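Long-range contacts in isocitrate dehydrogenase [NAD] subunit 1, mitochondrial (PDB 3BLX), which catalyses, together with subunit 2, the NAD-dependent oxidative decarboxylation of isocitrate to 2-oxoglutarate in the citric acid cycle, and also binds mitochondrial mRNA leaders: residues N73-K78 with T296-H301; I126-N131 with F230-T235; V181-I186 with I214-A219. One frame throughout, in Å; residues are numbered along the deposited sequence.

Contact 1 of 3, residues N73-K78 with T296-H301; sequences NKIGLK and TLMLNH
The imidazole of His301 is the one flat group that touches across this contact, and Ile75 meets it with a methyl. CD1 of Ile75 lies 3.8 Å from ND1 of His301, with CE1 of the ring almost as near. The methyl comes in obliquely at this ND1-CE1 side. The touch is van der Waals only. CG of His301 is anti to the backbone N (chi1 -161°), which carries the ring off the helix toward the strand. His301 forms the exposed end of the contact.

The buried part belongs to Met298. CG of Met298 packs 3.8 Å from CG2 of Ile75. SD of Met298 also reaches that methyl, at 4.1 Å from Ile75 CG2. The sulfur also lies 4.2 Å from CB of Leu77. The thioether runs extended from the backbone and bends at its last torsion (chi3 66°). Gly76 lies between the two strand residues that face the helix and has no side chain. Ile75 thus serves two helix residues with two different branches. With an alanine in place of Ile75, both methyls would go, which is likely to leave a gap beside Met298 and the His301 ring freer to turn.

Met298 also rests on Val20 and Phe269, so the helix covers strands 17-25 and 267-269 as well as 75-80. Strand 75-78 and helical segment 296-301 run nearly antiparallel, at 173°. Their axes come within 9.6 Å. This is a helix laid on the face of an alpha/beta sheet, in the large domain of the isocitrate and isopropylmalate dehydrogenase fold.

Contact 2 of 3, residues I126-N131 with F230-T235; sequences IVIREN and FDVLVT
Ile126, Ile128 and Glu130 grip the neighbouring strand through five backbone hydrogen bonds, and this ladder is the tight part of the contact. Ile126 N bonds to Asp231 O, and Leu233 N returns to Ile126 O at 2.8 Å. Ile128 N then meets Leu233 O at 2.7 Å, in a nearly straight bond (174°). Thr235 N to Ile128 O and Glu130 N to Thr235 O complete the series. The face with Ile126, Ile128, Val232 and Val234 is apolar and buried under helix 156-172, which brings Phe165, Ala166 and Phe169. There CD1 of Ile128 reaches CG1 of Val232 at 4.0 Å.

Strands 124-130 and 232-235 are parallel neighbours in the central mixed sheet of the dehydrogenase fold.

On the other face CG2 of Val127 is 4.3 Å from CD1 of Leu233. The contact is looser at its ends. Arg129 touches with its root alone, CB lying 3.8 Å from Thr235 OG1. CG of Arg129 is tucked over the backbone (chi1 89°), which starts the chain away from Thr235. The guanidinium comes near Arg98, consistent with the substrate-binding role inferred for both arginines. The carboxylate of Glu130 leads away from Thr235 and bonds to Thr132. Partly exposed Asp231 pairs with Arg175.

Contact 3 of 3, residues V181-I186 with I214-A219; sequences VHKANI and IIVDNA
Val181 and His182 lie beside Ile214 and Ile215 as parallel neighbours in a beta-alpha-beta unit. Strands 177-182 and 210-215 are its two strands, and helix 190-205 is the crossover between them. Two backbone bonds join the end of strand 177-182 to the Ile214-Val216 turn from strand into helix. His182 N gives to Ile214 O at 3.2 Å, and His182 O takes Val216 N at 2.7 Å. The second bond uses an amide of the first turn of helix 216-225, just after the N-cap residue Ile215. The helix start is thereby tied to the end of the adjacent strand. Apolar side chains pack next to these bonds: CG2 of Val181 lies alongside CG2 of Ile214, and its CG1 meets Val216 at about a right angle.

Lys183 follows, and its side chain runs along Val216 before reaching Asp217. CB of Lys183 lies 4.1 Å from CG1 of Val216. CG is 4.0 Å from the same Val216 CG1. CD closes to 3.8 Å from Val216 CG1. The chain is extended up to that point, then bends at its last torsion (chi4 45°). This turn brings NZ of Lys183 to OD2 of Asp217, a salt bridge of 3.2 Å. NZ also has a long, weak ion pair with Asp248 of subunit 2, and the lysine packs on Glu141 of that subunit. The site therefore lies at a subunit interface, and Lys183 is probably critical for catalysis, as in related enzymes.

In the loop that follows, the exposed Asn185 lays its amide against Ile215, with OD1 nearest CG2. The His182 ring has Ile214 O 3.6 Å above one face, nearer the ring's margin than its centre. At the ring edge, nearly in its plane, Ala184 N donates to His182 ND1 at 2.9 Å.

How the contacts relate
All three contacts reach one mixed sheet. Along the chain they nest: 181-186 and 214-219 lie between the segments of contact 2, and these between the segments of contact 1. Contacts 2 and 3 are neighbours, with centres about 13 Å apart. Strand 232-235 pairs with strand 177-182, and Val234 O probably accepts a hydrogen bond from Val181 N at 2.9 Å. Contact 1 lies about 20 Å from contact 2 and 33 Å from contact 3, centre to centre, and touches neither. Contacts 1 and 3 are on opposite sides of the chain's centre. The sheet thus links the strand-helix packing of contact 1 to the inferred substrate and catalytic residues in contacts 2 and 3.

Contact 1 of 3, residues N73-K78 with T296-H301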
ATOM      1  N   ASN E  73      21.676   1.254   0.576  1.00 22.71           N
ATOM      2  CA  ASN E  73      22.657   0.314   0.048  1.00 22.74           C
ATOM      3  C   ASN E  73      22.212  -1.143   0.113  1.00 19.34           C
ATOM      4  O   ASN E  73      22.633  -1.947  -0.699  1.00 15.69           O
ATOM      5  CB  ASN E  73      24.011   0.497   0.739  1.00 21.36           C
ATOM      6  CG  ASN E  73      24.505   1.915   0.695  1.00 23.59           C
ATOM      7  OD1 ASN E  73      24.168   2.694  -0.201  1.00 31.26           O
ATOM      8  ND2 ASN E  73      25.334   2.258   1.658  1.00 24.45           N
ATOM      9  N   LYS E  74      21.377  -1.472   1.099  1.00 20.24           N
ATOM     10  CA  LYS E  74      20.844  -2.832   1.303  1.00 18.25           C
ATOM     11  C   LYS E  74      21.795  -3.833   1.950  1.00 16.54           C
ATOM     12  O   LYS E  74      21.358  -4.841   2.464  1.00 24.07           O
ATOM     13  CB  LYS E  74      20.296  -3.443  -0.006  1.00 23.96           C
ATOM     14  CG  LYS E  74      19.413  -2.521  -0.843  1.00 19.25           C
ATOM     15  CD  LYS E  74      18.234  -2.044  -0.072  1.00 25.51           C
ATOM     16  CE  LYS E  74      17.153  -1.515  -0.989  1.00 26.72           C
ATOM     17  NZ  LYS E  74      17.651  -0.337  -1.752  1.00 45.38           N
ATOM     18  N   ILE E  75      23.091  -3.577   1.880  1.00 20.64           N
ATOM     19  CA  ILE E  75      24.107  -4.471   2.420  1.00 22.70           C
ATOM     20  C   ILE E  75      25.000  -3.719   3.400  1.00 23.33           C
ATOM     21  O   ILE E  75      25.395  -2.573   3.162  1.00 24.62           O
ATOM     22  CB  ILE E  75      24.975  -5.066   1.290  1.00 20.18           C
ATOM     23  CG1 ILE E  75      24.077  -5.780   0.305  1.00 38.19           C
ATOM     24  CG2 ILE E  75      25.905  -6.112   1.845  1.00 21.56           C
ATOM     25  CD1 ILE E  75      23.278  -6.925   0.950  1.00 29.54           C
ATOM     26  N   GLY E  76      25.344  -4.366   4.501  1.00 17.58           N
ATOM     27  CA  GLY E  76      26.181  -3.710   5.493  1.00 18.43           C
ATOM     28  C   GLY E  76      27.188  -4.602   6.182  1.00 18.51           C
ATOM     29  O   GLY E  76      26.998  -5.807   6.306  1.00 18.14           O
ATOM     30  N   LEU E  77      28.276  -3.991   6.630  1.00 22.42           N
ATOM     31  CA  LEU E  77      29.288  -4.685   7.417  1.00 21.55           C
ATOM     32  C   LEU E  77      29.380  -3.915   8.712  1.00 19.25           C
ATOM     33  O   LEU E  77      29.564  -2.703   8.718  1.00 21.59           O
ATOM     34  CB  LEU E  77      30.647  -4.699   6.704  1.00 22.58           C
ATOM     35  CG  LEU E  77      31.520  -5.949   6.867  1.00 30.81           C
ATOM     36  CD1 LEU E  77      32.963  -5.571   6.947  1.00 25.62           C
ATOM     37  CD2 LEU E  77      31.177  -6.689   8.092  1.00 31.02           C
ATOM     38  N   LYS E  78      29.256  -4.627   9.810  1.00 16.74           N
ATOM     39  CA  LYS E  78      29.121  -3.988  11.089  1.00 25.02           C
ATOM     40  C   LYS E  78      30.124  -4.548  12.095  1.00 27.60           C
ATOM     41  O   LYS E  78      30.263  -5.752  12.216  1.00 29.85           O
ATOM     42  CB  LYS E  78      27.675  -4.154  11.561  1.00 23.81           C
ATOM     43  CG  LYS E  78      27.431  -3.983  13.026  1.00 25.38           C
ATOM     44  CD  LYS E  78      25.959  -3.748  13.271  1.00 39.46           C
ATOM     45  CE  LYS E  78      25.482  -4.379  14.596  1.00 61.48           C
ATOM     46  NZ  LYS E  78      26.424  -4.148  15.735  1.00 50.76           N
ATOM     47  N   THR E 296      33.650 -12.308   4.289  1.00 24.42           N
ATOM     48  CA  THR E 296      33.600 -13.175   3.132  1.00 27.76           C
ATOM     49  C   THR E 296      32.190 -13.693   2.895  1.00 33.88           C
ATOM     50  O   THR E 296      31.800 -13.879   1.749  1.00 35.16           O
ATOM     51  CB  THR E 296      34.636 -14.314   3.189  1.00 34.33           C
ATOM     52  OG1 THR E 296      34.209 -15.323   4.099  1.00 28.62           O
ATOM     53  CG2 THR E 296      35.973 -13.770   3.610  1.00 29.58           C
ATOM     54  N   LEU E 297      31.417 -13.903   3.963  1.00 33.95           N
ATOM     55  CA  LEU E 297      29.988 -14.197   3.815  1.00 22.43           C
ATOM     56  C   LEU E 297      29.326 -13.099   2.999  1.00 22.65           C
ATOM     57  O   LEU E 297      28.501 -13.368   2.139  1.00 35.85           O
ATOM     58  CB  LEU E 297      29.300 -14.308   5.167  1.00 22.00           C
ATOM     59  CG  LEU E 297      29.631 -15.552   5.988  1.00 29.99           C
ATOM     60  CD1 LEU E 297      28.811 -15.611   7.279  1.00 22.51           C
ATOM     61  CD2 LEU E 297      29.363 -16.777   5.162  1.00 27.30           C
ATOM     62  N   MET E 298      29.698 -11.861   3.274  1.00 17.96           N
ATOM     63  CA  MET E 298      29.195 -10.714   2.531  1.00 25.98           C
ATOM     64  C   MET E 298      29.610 -10.769   1.056  1.00 33.12           C
ATOM     65  O   MET E 298      28.807 -10.505   0.174  1.00 31.99           O
ATOM     66  CB  MET E 298      29.640  -9.399   3.176  1.00 16.91           C
ATOM     67  CG  MET E 298      29.054  -8.204   2.511  1.00 15.41           C
ATOM     68  SD  MET E 298      29.823  -6.682   3.038  1.00 36.79           S
ATOM     69  CE  MET E 298      31.488  -6.920   2.385  1.00 30.70           C
ATOM     70  N   LEU E 299      30.861 -11.121   0.791  1.00 37.38           N
ATOM     71  CA  LEU E 299      31.338 -11.248  -0.579  1.00 31.72           C
ATOM     72  C   LEU E 299      30.514 -12.292  -1.349  1.00 32.71           C
ATOM     73  O   LEU E 299      30.037 -12.018  -2.453  1.00 27.11           O
ATOM     74  CB  LEU E 299      32.828 -11.602  -0.595  1.00 28.86           C
ATOM     75  CG  LEU E 299      33.785 -10.480  -0.164  1.00 38.57           C
ATOM     76  CD1 LEU E 299      35.197 -10.997  -0.058  1.00 32.65           C
ATOM     77  CD2 LEU E 299      33.730  -9.271  -1.091  1.00 23.52           C
ATOM     78  N   ASN E 300      30.352 -13.475  -0.763  1.00 21.24           N
ATOM     79  CA  ASN E 300      29.494 -14.516  -1.317  1.00 33.84           C
ATOM     80  C   ASN E 300      28.126 -13.969  -1.711  1.00 37.55           C
ATOM     81  O   ASN E 300      27.643 -14.185  -2.813  1.00 39.60           O
ATOM     82  CB  ASN E 300      29.289 -15.647  -0.306  1.00 29.31           C
ATOM     83  CG  ASN E 300      30.500 -16.578  -0.198  1.00 45.12           C
ATOM     84  OD1 ASN E 300      31.390 -16.580  -1.054  1.00 41.06           O
ATOM     85  ND2 ASN E 300      30.525 -17.383   0.855  1.00 38.96           N
ATOM     86  N   HIS E 301      27.511 -13.250  -0.789  1.00 27.46           N
ATOM     87  CA  HIS E 301      26.199 -12.691  -0.997  1.00 25.67           C
ATOM     88  C   HIS E 301      26.154 -11.665  -2.135  1.00 34.63           C
ATOM     89  O   HIS E 301      25.169 -11.561  -2.865  1.00 30.04           O
ATOM     90  CB  HIS E 301      25.748 -12.020   0.289  1.00 18.88           C
ATOM     91  CG  HIS E 301      24.276 -11.803   0.365  1.00 27.74           C
ATOM     92  ND1 HIS E 301      23.698 -10.570   0.160  1.00 19.61           N
ATOM     93  CD2 HIS E 301      23.257 -12.661   0.641  1.00 22.35           C
ATOM     94  CE1 HIS E 301      22.385 -10.670   0.291  1.00 23.22           C
ATOM     95  NE2 HIS E 301      22.094 -11.925   0.599  1.00 29.86           N
TER

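Contact 2 of 3, residues I126-N131 with F230-T235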
ATOM      1  N   ILE E 126      25.776 -24.700  12.757  1.00 37.03           N
ATOM      2  CA  ILE E 126      25.206 -23.425  12.381  1.00 27.72           C
ATOM      3  C   ILE E 126      24.004 -23.174  13.273  1.00 26.77           C
ATOM      4  O   ILE E 126      23.151 -24.041  13.402  1.00 32.11           O
ATOM      5  CB  ILE E 126      24.742 -23.494  10.950  1.00 29.19           C
ATOM      6  CG1 ILE E 126      25.946 -23.741  10.064  1.00 30.91           C
ATOM      7  CG2 ILE E 126      23.987 -22.214  10.535  1.00 21.63           C
ATOM      8  CD1 ILE E 126      25.577 -23.858   8.616  1.00 38.24           C
ATOM      9  N   VAL E 127      23.965 -22.008  13.907  1.00 18.79           N
ATOM     10  CA  VAL E 127      22.861 -21.646  14.770  1.00 23.34           C
ATOM     11  C   VAL E 127      22.097 -20.509  14.116  1.00 25.60           C
ATOM     12  O   VAL E 127      22.657 -19.455  13.810  1.00 30.98           O
ATOM     13  CB  VAL E 127      23.340 -21.238  16.188  1.00 26.97           C
ATOM     14  CG1 VAL E 127      22.185 -20.648  16.999  1.00 20.57           C
ATOM     15  CG2 VAL E 127      23.953 -22.435  16.912  1.00 25.44           C
ATOM     16  N   ILE E 128      20.819 -20.742  13.853  1.00 31.74           N
ATOM     17  CA  ILE E 128      19.960 -19.718  13.242  1.00 22.13           C
ATOM     18  C   ILE E 128      18.943 -19.317  14.292  1.00 19.91           C
ATOM     19  O   ILE E 128      18.204 -20.162  14.787  1.00 27.83           O
ATOM     20  CB  ILE E 128      19.246 -20.253  11.978  1.00 18.32           C
ATOM     21  CG1 ILE E 128      20.243 -20.502  10.854  1.00 15.81           C
ATOM     22  CG2 ILE E 128      18.174 -19.303  11.519  1.00 18.28           C
ATOM     23  CD1 ILE E 128      19.696 -21.234   9.686  1.00 14.70           C
ATOM     24  N   ARG E 129      18.922 -18.046  14.672  1.00 23.29           N
ATOM     25  CA  ARG E 129      17.963 -17.621  15.682  1.00 22.77           C
ATOM     26  C   ARG E 129      16.985 -16.526  15.202  1.00 26.76           C
ATOM     27  O   ARG E 129      17.351 -15.650  14.424  1.00 27.65           O
ATOM     28  CB  ARG E 129      18.672 -17.254  16.988  1.00 26.53           C
ATOM     29  CG  ARG E 129      19.107 -15.832  17.097  1.00 35.47           C
ATOM     30  CD  ARG E 129      19.048 -15.378  18.534  1.00 40.42           C
ATOM     31  NE  ARG E 129      19.207 -13.934  18.618  1.00 60.36           N
ATOM     32  CZ  ARG E 129      20.393 -13.334  18.650  1.00 71.75           C
ATOM     33  NH1 ARG E 129      21.501 -14.072  18.614  1.00 62.26           N
ATOM     34  NH2 ARG E 129      20.476 -12.006  18.719  1.00 65.44           N
ATOM     35  N   GLU E 130      15.740 -16.618  15.655  1.00 20.15           N
ATOM     36  CA  GLU E 130      14.702 -15.673  15.322  1.00 17.22           C
ATOM     37  C   GLU E 130      14.997 -14.353  16.008  1.00 24.26           C
ATOM     38  O   GLU E 130      15.320 -14.342  17.181  1.00 24.04           O
ATOM     39  CB  GLU E 130      13.341 -16.212  15.783  1.00 19.53           C
ATOM     40  CG  GLU E 130      12.145 -15.682  14.988  1.00 26.32           C
ATOM     41  CD  GLU E 130      11.839 -14.194  15.237  1.00 39.61           C
ATOM     42  OE1 GLU E 130      11.867 -13.760  16.419  1.00 30.37           O
ATOM     43  OE2 GLU E 130      11.567 -13.468  14.240  1.00 36.69           O
ATOM     44  N   ASN E 131      14.857 -13.243  15.279  1.00 21.28           N
ATOM     45  CA  ASN E 131      15.346 -11.952  15.766  1.00 24.71           C
ATOM     46  C   ASN E 131      14.304 -10.808  15.910  1.00 27.67           C
ATOM     47  O   ASN E 131      14.676  -9.644  16.080  1.00 29.22           O
ATOM     48  CB  ASN E 131      16.548 -11.508  14.895  1.00 23.92           C
ATOM     49  CG  ASN E 131      17.256 -10.269  15.435  1.00 33.54           C
ATOM     50  OD1 ASN E 131      17.689 -10.217  16.598  1.00 30.15           O
ATOM     51  ND2 ASN E 131      17.382  -9.261  14.586  1.00 19.81           N
ATOM     52  N   PHE E 230      24.878 -32.517  15.940  1.00 50.55           N
ATOM     53  CA  PHE E 230      24.095 -31.374  15.455  1.00 38.68           C
ATOM     54  C   PHE E 230      24.601 -30.854  14.143  1.00 48.67           C
ATOM     55  O   PHE E 230      25.786 -30.979  13.822  1.00 56.17           O
ATOM     56  CB  PHE E 230      24.062 -30.237  16.476  1.00 36.25           C
ATOM     57  CG  PHE E 230      23.424 -30.628  17.781  1.00 41.26           C
ATOM     58  CD1 PHE E 230      24.150 -30.599  18.963  1.00 39.26           C
ATOM     59  CD2 PHE E 230      22.121 -31.087  17.814  1.00 38.69           C
ATOM     60  CE1 PHE E 230      23.580 -30.982  20.167  1.00 48.37           C
ATOM     61  CE2 PHE E 230      21.540 -31.482  19.021  1.00 45.57           C
ATOM     62  CZ  PHE E 230      22.273 -31.424  20.200  1.00 42.89           C
ATOM     63  N   ASP E 231      23.685 -30.265  13.386  1.00 39.75           N
ATOM     64  CA  ASP E 231      24.026 -29.693  12.099  1.00 40.23           C
ATOM     65  C   ASP E 231      23.568 -28.211  12.031  1.00 48.09           C
ATOM     66  O   ASP E 231      24.338 -27.294  12.300  1.00 33.70           O
ATOM     67  CB  ASP E 231      23.419 -30.557  10.984  1.00 35.26           C
ATOM     68  CG  ASP E 231      24.012 -30.250   9.613  1.00 63.00           C
ATOM     69  OD1 ASP E 231      24.740 -29.240   9.503  1.00 64.80           O
ATOM     70  OD2 ASP E 231      23.751 -31.013   8.649  1.00 69.61           O
ATOM     71  N   VAL E 232      22.311 -27.982  11.678  1.00 37.42           N
ATOM     72  CA  VAL E 232      21.747 -26.661  11.752  1.00 26.87           C
ATOM     73  C   VAL E 232      20.765 -26.602  12.910  1.00 31.10           C
ATOM     74  O   VAL E 232      19.826 -27.386  12.955  1.00 42.17           O
ATOM     75  CB  VAL E 232      21.034 -26.317  10.452  1.00 28.51           C
ATOM     76  CG1 VAL E 232      20.240 -25.061  10.626  1.00 26.28           C
ATOM     77  CG2 VAL E 232      22.031 -26.144   9.332  1.00 25.99           C
ATOM     78  N   LEU E 233      21.001 -25.705  13.865  1.00 27.53           N
ATOM     79  CA  LEU E 233      20.034 -25.451  14.934  1.00 24.55           C
ATOM     80  C   LEU E 233      19.174 -24.198  14.654  1.00 27.12           C
ATOM     81  O   LEU E 233      19.710 -23.152  14.288  1.00 34.49           O
ATOM     82  CB  LEU E 233      20.761 -25.306  16.253  1.00 29.08           C
ATOM     83  CG  LEU E 233      21.558 -26.543  16.653  1.00 38.79           C
ATOM     84  CD1 LEU E 233      22.333 -26.307  17.962  1.00 30.03           C
ATOM     85  CD2 LEU E 233      20.583 -27.671  16.818  1.00 36.59           C
ATOM     86  N   VAL E 234      17.848 -24.309  14.795  1.00 25.65           N
ATOM     87  CA  VAL E 234      16.936 -23.160  14.698  1.00 20.51           C
ATOM     88  C   VAL E 234      16.268 -22.929  16.038  1.00 26.79           C
ATOM     89  O   VAL E 234      15.665 -23.841  16.579  1.00 28.11           O
ATOM     90  CB  VAL E 234      15.789 -23.418  13.743  1.00 23.28           C
ATOM     91  CG1 VAL E 234      15.263 -22.100  13.226  1.00 24.84           C
ATOM     92  CG2 VAL E 234      16.239 -24.291  12.613  1.00 34.34           C
ATOM     93  N   THR E 235      16.368 -21.721  16.579  1.00 22.17           N
ATOM     94  CA  THR E 235      15.813 -21.459  17.897  1.00 25.52           C
ATOM     95  C   THR E 235      15.191 -20.083  17.973  1.00 25.39           C
ATOM     96  O   THR E 235      15.527 -19.195  17.196  1.00 21.24           O
ATOM     97  CB  THR E 235      16.889 -21.543  18.991  1.00 32.09           C
ATOM     98  OG1 THR E 235      17.735 -20.398  18.917  1.00 36.42           O
ATOM     99  CG2 THR E 235      17.757 -22.752  18.781  1.00 50.88           C
TER

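Contact 3 of 3, residues V181-I186 with I214-A219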
ATOM      1  N   VAL E 181      15.160 -26.127  18.338  1.00 26.32           N
ATOM      2  CA  VAL E 181      15.445 -26.102  19.763  1.00 30.59           C
ATOM      3  C   VAL E 181      14.361 -25.302  20.477  1.00 29.44           C
ATOM      4  O   VAL E 181      14.111 -24.158  20.139  1.00 31.78           O
ATOM      5  CB  VAL E 181      16.839 -25.459  20.054  1.00 23.01           C
ATOM      6  CG1 VAL E 181      17.074 -25.338  21.554  1.00 28.40           C
ATOM      7  CG2 VAL E 181      17.947 -26.261  19.400  1.00 27.70           C
ATOM      8  N   HIS E 182      13.735 -25.895  21.481  1.00 30.62           N
ATOM      9  CA  HIS E 182      12.581 -25.266  22.101  1.00 34.53           C
ATOM     10  C   HIS E 182      12.410 -25.748  23.540  1.00 38.44           C
ATOM     11  O   HIS E 182      13.163 -26.607  24.019  1.00 37.67           O
ATOM     12  CB  HIS E 182      11.363 -25.696  21.326  1.00 28.42           C
ATOM     13  CG  HIS E 182      11.172 -27.173  21.330  1.00 31.05           C
ATOM     14  ND1 HIS E 182      10.579 -27.842  22.380  1.00 37.55           N
ATOM     15  CD2 HIS E 182      11.524 -28.120  20.427  1.00 36.10           C
ATOM     16  CE1 HIS E 182      10.557 -29.138  22.113  1.00 45.35           C
ATOM     17  NE2 HIS E 182      11.122 -29.332  20.932  1.00 38.81           N
ATOM     18  N   LYS E 183      11.409 -25.207  24.221  1.00 28.35           N
ATOM     19  CA  LYS E 183      11.086 -25.632  25.574  1.00 32.89           C
ATOM     20  C   LYS E 183       9.596 -26.013  25.656  1.00 45.45           C
ATOM     21  O   LYS E 183       8.870 -25.542  26.530  1.00 46.15           O
ATOM     22  CB  LYS E 183      11.429 -24.506  26.561  1.00 41.23           C
ATOM     23  CG  LYS E 183      11.849 -24.948  27.958  1.00 51.81           C
ATOM     24  CD  LYS E 183      12.647 -23.847  28.651  1.00 56.40           C
ATOM     25  CE  LYS E 183      13.073 -24.264  30.056  1.00 93.85           C
ATOM     26  NZ  LYS E 183      13.627 -25.653  30.101  1.00 78.67           N
ATOM     27  N   ALA E 184       9.142 -26.869  24.742  1.00 46.88           N
ATOM     28  CA  ALA E 184       7.720 -27.214  24.654  1.00 48.75           C
ATOM     29  C   ALA E 184       7.205 -28.085  25.799  1.00 52.16           C
ATOM     30  O   ALA E 184       5.998 -28.252  25.967  1.00 54.99           O
ATOM     31  CB  ALA E 184       7.410 -27.873  23.311  1.00 44.29           C
ATOM     32  N   ASN E 185       8.121 -28.655  26.574  1.00 58.81           N
ATOM     33  CA  ASN E 185       7.744 -29.459  27.730  1.00 59.73           C
ATOM     34  C   ASN E 185       7.054 -28.611  28.808  1.00 52.48           C
ATOM     35  O   ASN E 185       6.155 -29.085  29.505  1.00 54.48           O
ATOM     36  CB  ASN E 185       8.963 -30.215  28.288  1.00 51.46           C
ATOM     37  CG  ASN E 185      10.124 -29.289  28.651  1.00 68.64           C
ATOM     38  OD1 ASN E 185      10.276 -28.203  28.080  1.00 65.49           O
ATOM     39  ND2 ASN E 185      10.959 -29.726  29.597  1.00 57.88           N
ATOM     40  N   ILE E 186       7.471 -27.350  28.918  1.00 52.12           N
ATOM     41  CA  ILE E 186       6.931 -26.418  29.904  1.00 55.75           C
ATOM     42  C   ILE E 186       5.990 -25.405  29.255  1.00 61.88           C
ATOM     43  O   ILE E 186       4.834 -25.260  29.671  1.00 63.62           O
ATOM     44  CB  ILE E 186       8.054 -25.641  30.606  1.00 61.36           C
ATOM     45  CG1 ILE E 186       8.907 -26.589  31.444  1.00 61.79           C
ATOM     46  CG2 ILE E 186       7.477 -24.555  31.488  1.00 62.78           C
ATOM     47  CD1 ILE E 186      10.001 -25.879  32.205  1.00 93.16           C
ATOM     48  N   ILE E 214      14.527 -30.887  19.917  1.00 36.04           N
ATOM     49  CA  ILE E 214      15.250 -31.153  21.128  1.00 30.80           C
ATOM     50  C   ILE E 214      14.895 -30.079  22.129  1.00 30.66           C
ATOM     51  O   ILE E 214      14.798 -28.900  21.794  1.00 41.07           O
ATOM     52  CB  ILE E 214      16.761 -31.222  20.847  1.00 33.58           C
ATOM     53  CG1 ILE E 214      17.534 -31.717  22.077  1.00 31.43           C
ATOM     54  CG2 ILE E 214      17.276 -29.884  20.301  1.00 28.77           C
ATOM     55  CD1 ILE E 214      18.966 -32.113  21.727  1.00 39.13           C
ATOM     56  N   ILE E 215      14.653 -30.504  23.353  1.00 29.66           N
ATOM     57  CA  ILE E 215      14.380 -29.574  24.419  1.00 33.25           C
ATOM     58  C   ILE E 215      15.666 -28.843  24.701  1.00 36.56           C
ATOM     59  O   ILE E 215      16.750 -29.437  24.649  1.00 42.99           O
ATOM     60  CB  ILE E 215      13.865 -30.314  25.653  1.00 35.26           C
ATOM     61  CG1 ILE E 215      12.602 -31.088  25.270  1.00 46.58           C
ATOM     62  CG2 ILE E 215      13.556 -29.338  26.750  1.00 38.68           C
ATOM     63  CD1 ILE E 215      12.154 -32.082  26.305  1.00 64.44           C
ATOM     64  N   VAL E 216      15.553 -27.554  24.988  1.00 38.28           N
ATOM     65  CA  VAL E 216      16.730 -26.684  25.026  1.00 43.65           C
ATOM     66  C   VAL E 216      17.753 -27.045  26.118  1.00 41.64           C
ATOM     67  O   VAL E 216      18.967 -26.996  25.873  1.00 35.12           O
ATOM     68  CB  VAL E 216      16.326 -25.200  25.136  1.00 34.18           C
ATOM     69  CG1 VAL E 216      15.532 -24.966  26.418  1.00 36.38           C
ATOM     70  CG2 VAL E 216      17.549 -24.306  25.078  1.00 25.00           C
ATOM     71  N   ASP E 217      17.271 -27.411  27.305  1.00 41.71           N
ATOM     72  CA  ASP E 217      18.186 -27.845  28.372  1.00 52.09           C
ATOM     73  C   ASP E 217      19.003 -29.087  27.976  1.00 47.24           C
ATOM     74  O   ASP E 217      20.221 -29.128  28.206  1.00 49.42           O
ATOM     75  CB  ASP E 217      17.466 -28.040  29.718  1.00 51.14           C
ATOM     76  CG  ASP E 217      16.132 -28.776  29.584  1.00 72.41           C
ATOM     77  OD1 ASP E 217      16.004 -29.657  28.701  1.00 77.05           O
ATOM     78  OD2 ASP E 217      15.209 -28.475  30.380  1.00 83.82           O
ATOM     79  N   ASN E 218      18.334 -30.069  27.364  1.00 39.04           N
ATOM     80  CA  ASN E 218      19.013 -31.238  26.824  1.00 38.68           C
ATOM     81  C   ASN E 218      19.996 -30.845  25.712  1.00 37.18           C
ATOM     82  O   ASN E 218      21.080 -31.411  25.599  1.00 46.10           O
ATOM     83  CB  ASN E 218      17.999 -32.294  26.345  1.00 36.80           C
ATOM     84  CG  ASN E 218      18.670 -33.591  25.888  1.00 54.86           C
ATOM     85  OD1 ASN E 218      18.389 -34.096  24.789  1.00 44.40           O
ATOM     86  ND2 ASN E 218      19.570 -34.131  26.720  1.00 43.22           N
ATOM     87  N   ALA E 219      19.629 -29.856  24.906  1.00 42.06           N
ATOM     88  CA  ALA E 219      20.492 -29.421  23.801  1.00 43.25           C
ATOM     89  C   ALA E 219      21.784 -28.771  24.319  1.00 46.99           C
ATOM     90  O   ALA E 219      22.863 -28.935  23.733  1.00 40.83           O
ATOM     91  CB  ALA E 219      19.746 -28.466  22.880  1.00 30.23           C
TER